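Local coordinates for ribosome-inactivating protein 3 (Zea mays, PDB 2PQG) that is the maize member, also called B-32 protein, of the ribosome-inactivating protein family, with a fold of helices and a mixed beta-sheet, at residues 53-65 / 127-139. Sequence-based numbering, arbitrary orientation.
Sequences YTELKTRTSSITL and EMTRAVNDLAKKK
Thr58 OG1 is gripped from the helix and from its own loop at once. Asn133 ND2 donates to Thr58 OG1 over 3.1 Å, almost straight at 171° and exactly in the amide plane. Two backbone donors close on the same oxygen, Thr60 N at 2.6 Å and Ser61 N at 2.7 Å from Thr58 OG1, an ST turn and ST motif that pin the loop between the strands. The 72° chi1 of Thr58 turns OG1 back over its own main chain, within range of both amides. The other end of the Asn133 amide is tied by a water, which donates to OD1 and accepts from Thr60 OG1, and so helps fix the amide's rotation. Residues 53-57 and 62-65 form an antiparallel hairpin of the mixed sheet, and helix 127-135 passes strand 62-65 nearly at right angles (91°), with 7.3 Å between the axes. Val132 spreads its two methyls against the hairpin: CG1 lies 3.8 Å from Ile63 CG1, whereas CG2 meets Leu56 CB at 3.6 Å. Farther along, Ile63 CG2 rests on the backbone of Ala136, 3.6 Å from its CA, and Ile63 CD1 reaches Leu135 CB at 4.2 Å. Phe6 of strand 2-7 touches both Leu56 and Met128, while Leu177 of helix 171-189 packs on Leu135.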
loop_
_atom_site.group_PDB
_atom_site.type_symbol
_atom_site.label_atom_id
_atom_site.label_comp_id
_atom_site.label_asym_id
_atom_site.label_seq_id
_atom_site.Cartn_x
_atom_site.Cartn_y
_atom_site.Cartn_z
ATOM N N TYR A 53 -8.880 -7.579 5.230
ATOM C CA TYR A 53 -9.813 -6.768 4.449
ATOM C C TYR A 53 -10.053 -5.445 5.154
ATOM O O TYR A 53 -10.584 -5.413 6.266
ATOM C CB TYR A 53 -11.164 -7.455 4.307
ATOM C CG TYR A 53 -11.244 -8.434 3.174
ATOM C CD1 TYR A 53 -10.282 -9.425 3.020
ATOM C CD2 TYR A 53 -12.299 -8.385 2.263
ATOM C CE1 TYR A 53 -10.364 -10.352 1.983
ATOM C CE2 TYR A 53 -12.393 -9.308 1.219
ATOM C CZ TYR A 53 -11.420 -10.288 1.086
ATOM O OH TYR A 53 -11.496 -11.202 0.060
ATOM N N THR A 54 -9.658 -4.350 4.517
ATOM C CA THR A 54 -9.880 -3.053 5.118
ATOM C C THR A 54 -10.891 -2.292 4.287
ATOM O O THR A 54 -10.707 -2.076 3.093
ATOM C CB THR A 54 -8.557 -2.248 5.261
ATOM O OG1 THR A 54 -7.959 -2.039 3.976
ATOM C CG2 THR A 54 -7.582 -3.010 6.134
ATOM N N GLU A 55 -11.986 -1.921 4.936
ATOM C CA GLU A 55 -13.038 -1.170 4.273
ATOM C C GLU A 55 -12.878 0.313 4.560
ATOM O O GLU A 55 -13.020 0.744 5.705
ATOM C CB GLU A 55 -14.423 -1.616 4.747
ATOM C CG GLU A 55 -15.539 -1.144 3.825
ATOM C CD GLU A 55 -16.904 -1.155 4.482
ATOM O OE1 GLU A 55 -17.229 -2.157 5.150
ATOM O OE2 GLU A 55 -17.655 -0.164 4.325
ATOM N N LEU A 56 -12.566 1.088 3.525
ATOM C CA LEU A 56 -12.413 2.526 3.676
ATOM C C LEU A 56 -13.708 3.212 3.236
ATOM O O LEU A 56 -14.133 3.112 2.080
ATOM C CB LEU A 56 -11.250 3.030 2.825
ATOM C CG LEU A 56 -9.931 2.276 3.005
ATOM C CD1 LEU A 56 -8.877 2.862 2.058
ATOM C CD2 LEU A 56 -9.471 2.380 4.443
ATOM N N LYS A 57 -14.329 3.921 4.165
ATOM C CA LYS A 57 -15.587 4.601 3.883
ATOM C C LYS A 57 -15.502 6.106 3.998
ATOM O O LYS A 57 -14.736 6.634 4.826
ATOM C CB LYS A 57 -16.667 4.145 4.863
ATOM C CG LYS A 57 -16.559 2.692 5.319
ATOM C CD LYS A 57 -17.230 2.451 6.668
ATOM C CE LYS A 57 -18.617 1.875 6.503
ATOM N NZ LYS A 57 -19.647 2.721 7.157
ATOM N N THR A 58 -16.249 6.798 3.150
ATOM C CA THR A 58 -16.427 8.227 3.305
ATOM C C THR A 58 -17.783 8.513 3.922
ATOM O O THR A 58 -18.348 7.685 4.637
ATOM C CB THR A 58 -16.323 8.958 1.954
ATOM O OG1 THR A 58 -17.484 8.674 1.163
ATOM C CG2 THR A 58 -15.080 8.512 1.200
ATOM N N ARG A 59 -18.296 9.698 3.632
ATOM C CA ARG A 59 -19.697 10.043 3.901
ATOM C C ARG A 59 -20.553 9.681 2.690
ATOM O O ARG A 59 -21.786 9.610 2.770
ATOM C CB ARG A 59 -19.817 11.556 4.097
ATOM C CG ARG A 59 -21.196 12.137 3.756
ATOM C CD ARG A 59 -21.246 13.646 3.884
ATOM N NE ARG A 59 -22.610 14.159 3.771
ATOM C CZ ARG A 59 -23.424 13.913 2.746
ATOM N NH1 ARG A 59 -23.019 13.153 1.735
ATOM N NH2 ARG A 59 -24.647 14.430 2.727
ATOM N N THR A 60 -19.894 9.445 1.561
ATOM C CA THR A 60 -20.595 9.205 0.304
ATOM C C THR A 60 -20.506 7.739 -0.112
ATOM O O THR A 60 -21.524 7.077 -0.314
ATOM C CB THR A 60 -20.037 10.085 -0.831
ATOM O OG1 THR A 60 -20.389 11.454 -0.594
ATOM C CG2 THR A 60 -20.603 9.646 -2.172
ATOM N N SER A 61 -19.281 7.240 -0.238
ATOM C CA SER A 61 -19.035 5.954 -0.859
ATOM C C SER A 61 -18.089 5.114 -0.019
ATOM O O SER A 61 -17.820 5.437 1.137
ATOM C CB SER A 61 -18.439 6.155 -2.248
ATOM O OG SER A 61 -18.531 4.968 -3.009
ATOM N N SER A 62 -17.587 4.030 -0.606
ATOM C CA SER A 62 -16.652 3.154 0.092
ATOM C C SER A 62 -16.064 2.070 -0.811
ATOM O O SER A 62 -16.591 1.784 -1.896
ATOM C CB SER A 62 -17.340 2.480 1.287
ATOM O OG SER A 62 -18.339 1.570 0.852
ATOM N N ILE A 63 -14.958 1.485 -0.361
ATOM C CA ILE A 63 -14.311 0.402 -1.083
ATOM C C ILE A 63 -13.636 -0.518 -0.078
ATOM O O ILE A 63 -13.275 -0.103 1.025
ATOM C CB ILE A 63 -13.232 0.893 -2.085
ATOM C CG1 ILE A 63 -12.134 1.677 -1.363
ATOM C CG2 ILE A 63 -13.875 1.718 -3.168
ATOM C CD1 ILE A 63 -10.933 2.009 -2.246
ATOM N N THR A 64 -13.473 -1.778 -0.456
ATOM C CA THR A 64 -12.809 -2.734 0.416
ATOM C C THR A 64 -11.477 -3.104 -0.233
ATOM O O THR A 64 -11.411 -3.341 -1.440
ATOM C CB THR A 64 -13.648 -4.012 0.597
ATOM O OG1 THR A 64 -14.986 -3.658 0.970
ATOM C CG2 THR A 64 -13.041 -4.892 1.682
ATOM N N LEU A 65 -10.413 -3.136 0.566
ATOM C CA LEU A 65 -9.088 -3.487 0.051
ATOM C C LEU A 65 -8.730 -4.928 0.421
ATOM O O LEU A 65 -8.849 -5.323 1.578
ATOM C CB LEU A 65 -8.025 -2.540 0.625
ATOM C CG LEU A 65 -8.156 -1.025 0.429
ATOM C CD1 LEU A 65 -6.987 -0.334 1.135
ATOM C CD2 LEU A 65 -8.176 -0.675 -1.051
ATOM N N GLU A 127 -6.733 13.361 0.828
ATOM C CA GLU A 127 -6.178 12.577 -0.271
ATOM C C GLU A 127 -6.776 11.176 -0.277
ATOM O O GLU A 127 -7.005 10.599 -1.339
ATOM C CB GLU A 127 -4.656 12.466 -0.130
ATOM C CG GLU A 127 -3.885 13.777 -0.244
ATOM C CD GLU A 127 -3.793 14.288 -1.673
ATOM O OE1 GLU A 127 -4.064 13.504 -2.616
ATOM O OE2 GLU A 127 -3.434 15.478 -1.847
ATOM N N MET A 128 -7.019 10.622 0.909
ATOM C CA MET A 128 -7.606 9.289 1.016
ATOM C C MET A 128 -9.112 9.326 0.710
ATOM O O MET A 128 -9.672 8.361 0.181
ATOM C CB MET A 128 -7.377 8.715 2.415
ATOM C CG MET A 128 -7.814 7.265 2.549
ATOM S SD MET A 128 -7.576 6.596 4.217
ATOM C CE MET A 128 -5.835 6.244 4.242
ATOM N N THR A 129 -9.762 10.436 1.054
ATOM C CA THR A 129 -11.194 10.605 0.792
ATOM C C THR A 129 -11.462 10.609 -0.721
ATOM O O THR A 129 -12.356 9.914 -1.196
ATOM C CB THR A 129 -11.730 11.926 1.412
ATOM O OG1 THR A 129 -11.588 11.869 2.836
ATOM C CG2 THR A 129 -13.210 12.133 1.068
ATOM N N ARG A 130 -10.672 11.378 -1.468
ATOM C CA ARG A 130 -10.824 11.464 -2.914
ATOM C C ARG A 130 -10.468 10.160 -3.633
ATOM O O ARG A 130 -11.087 9.801 -4.640
ATOM C CB ARG A 130 -9.974 12.611 -3.467
ATOM C CG ARG A 130 -10.446 13.987 -3.044
ATOM C CD ARG A 130 -9.881 15.070 -3.942
ATOM N NE ARG A 130 -8.459 15.308 -3.712
ATOM C CZ ARG A 130 -7.968 15.940 -2.650
ATOM N NH1 ARG A 130 -8.788 16.402 -1.714
ATOM N NH2 ARG A 130 -6.657 16.118 -2.527
ATOM N N ALA A 131 -9.467 9.457 -3.118
ATOM C CA ALA A 131 -9.045 8.190 -3.702
ATOM C C ALA A 131 -10.153 7.147 -3.604
ATOM O O ALA A 131 -10.443 6.445 -4.576
ATOM C CB ALA A 131 -7.794 7.690 -3.001
ATOM N N VAL A 132 -10.770 7.042 -2.430
ATOM C CA VAL A 132 -11.851 6.085 -2.232
ATOM C C VAL A 132 -13.062 6.467 -3.084
ATOM O O VAL A 132 -13.623 5.627 -3.790
ATOM C CB VAL A 132 -12.272 6.002 -0.739
ATOM C CG1 VAL A 132 -13.525 5.135 -0.587
ATOM C CG2 VAL A 132 -11.138 5.410 0.086
ATOM N N ASN A 133 -13.454 7.735 -3.039
ATOM C CA ASN A 133 -14.604 8.176 -3.812
ATOM C C ASN A 133 -14.385 7.951 -5.298
ATOM O O ASN A 133 -15.316 7.608 -6.026
ATOM C CB ASN A 133 -14.903 9.650 -3.513
ATOM C CG ASN A 133 -15.523 9.846 -2.137
ATOM O OD1 ASN A 133 -15.479 10.939 -1.572
ATOM N ND2 ASN A 133 -16.115 8.780 -1.593
ATOM N N ASP A 134 -13.144 8.123 -5.735
ATOM C CA ASP A 134 -12.772 7.940 -7.132
ATOM C C ASP A 134 -12.822 6.462 -7.512
ATOM O O ASP A 134 -13.479 6.086 -8.485
ATOM C CB ASP A 134 -11.354 8.466 -7.362
ATOM C CG ASP A 134 -11.091 8.837 -8.808
ATOM O OD1 ASP A 134 -11.489 8.078 -9.713
ATOM O OD2 ASP A 134 -10.471 9.895 -9.035
ATOM N N LEU A 135 -12.120 5.630 -6.743
ATOM C CA LEU A 135 -12.066 4.192 -7.006
ATOM C C LEU A 135 -13.407 3.482 -6.812
ATOM O O LEU A 135 -13.648 2.418 -7.394
ATOM C CB LEU A 135 -10.982 3.539 -6.135
ATOM C CG LEU A 135 -9.555 3.971 -6.488
ATOM C CD1 LEU A 135 -8.580 3.384 -5.479
ATOM C CD2 LEU A 135 -9.208 3.525 -7.917
ATOM N N ALA A 136 -14.276 4.067 -5.993
ATOM C CA ALA A 136 -15.594 3.485 -5.759
ATOM C C ALA A 136 -16.348 3.502 -7.075
ATOM O O ALA A 136 -17.343 2.804 -7.233
ATOM C CB ALA A 136 -16.355 4.289 -4.721
ATOM N N LYS A 137 -15.866 4.311 -8.016
ATOM C CA LYS A 137 -16.485 4.421 -9.331
ATOM C C LYS A 137 -15.645 3.800 -10.437
ATOM O O LYS A 137 -15.936 4.041 -11.609
ATOM C CB LYS A 137 -16.718 5.879 -9.715
ATOM C CG LYS A 137 -17.113 6.773 -8.587
ATOM C CD LYS A 137 -17.717 8.044 -9.129
ATOM C CE LYS A 137 -18.260 8.899 -8.004
ATOM N NZ LYS A 137 -19.503 9.604 -8.421
ATOM N N LYS A 138 -14.616 3.021 -10.094
ATOM C CA LYS A 138 -13.788 2.418 -11.135
ATOM C C LYS A 138 -14.700 1.918 -12.232
ATOM O O LYS A 138 -15.602 1.111 -12.014
ATOM C CB LYS A 138 -12.949 1.250 -10.625
ATOM C CG LYS A 138 -12.160 0.571 -11.744
ATOM C CD LYS A 138 -10.844 1.262 -12.024
ATOM C CE LYS A 138 -10.450 1.110 -13.484
ATOM N NZ LYS A 138 -10.622 -0.278 -13.986
ATOM N N LYS A 139 -14.438 2.423 -13.423
ATOM C CA LYS A 139 -15.213 2.118 -14.609
ATOM C C LYS A 139 -14.463 1.128 -15.460
ATOM O O LYS A 139 -13.250 0.982 -15.347
ATOM C CB LYS A 139 -15.403 3.404 -15.411
ATOM C CG LYS A 139 -14.064 4.049 -15.858
ATOM C CD LYS A 139 -13.131 4.340 -14.671
ATOM C CE LYS A 139 -12.088 5.365 -15.004
ATOM N NZ LYS A 139 -10.806 4.786 -15.489
HETATM O O HOH W 1 -17.586 11.978 0.260
#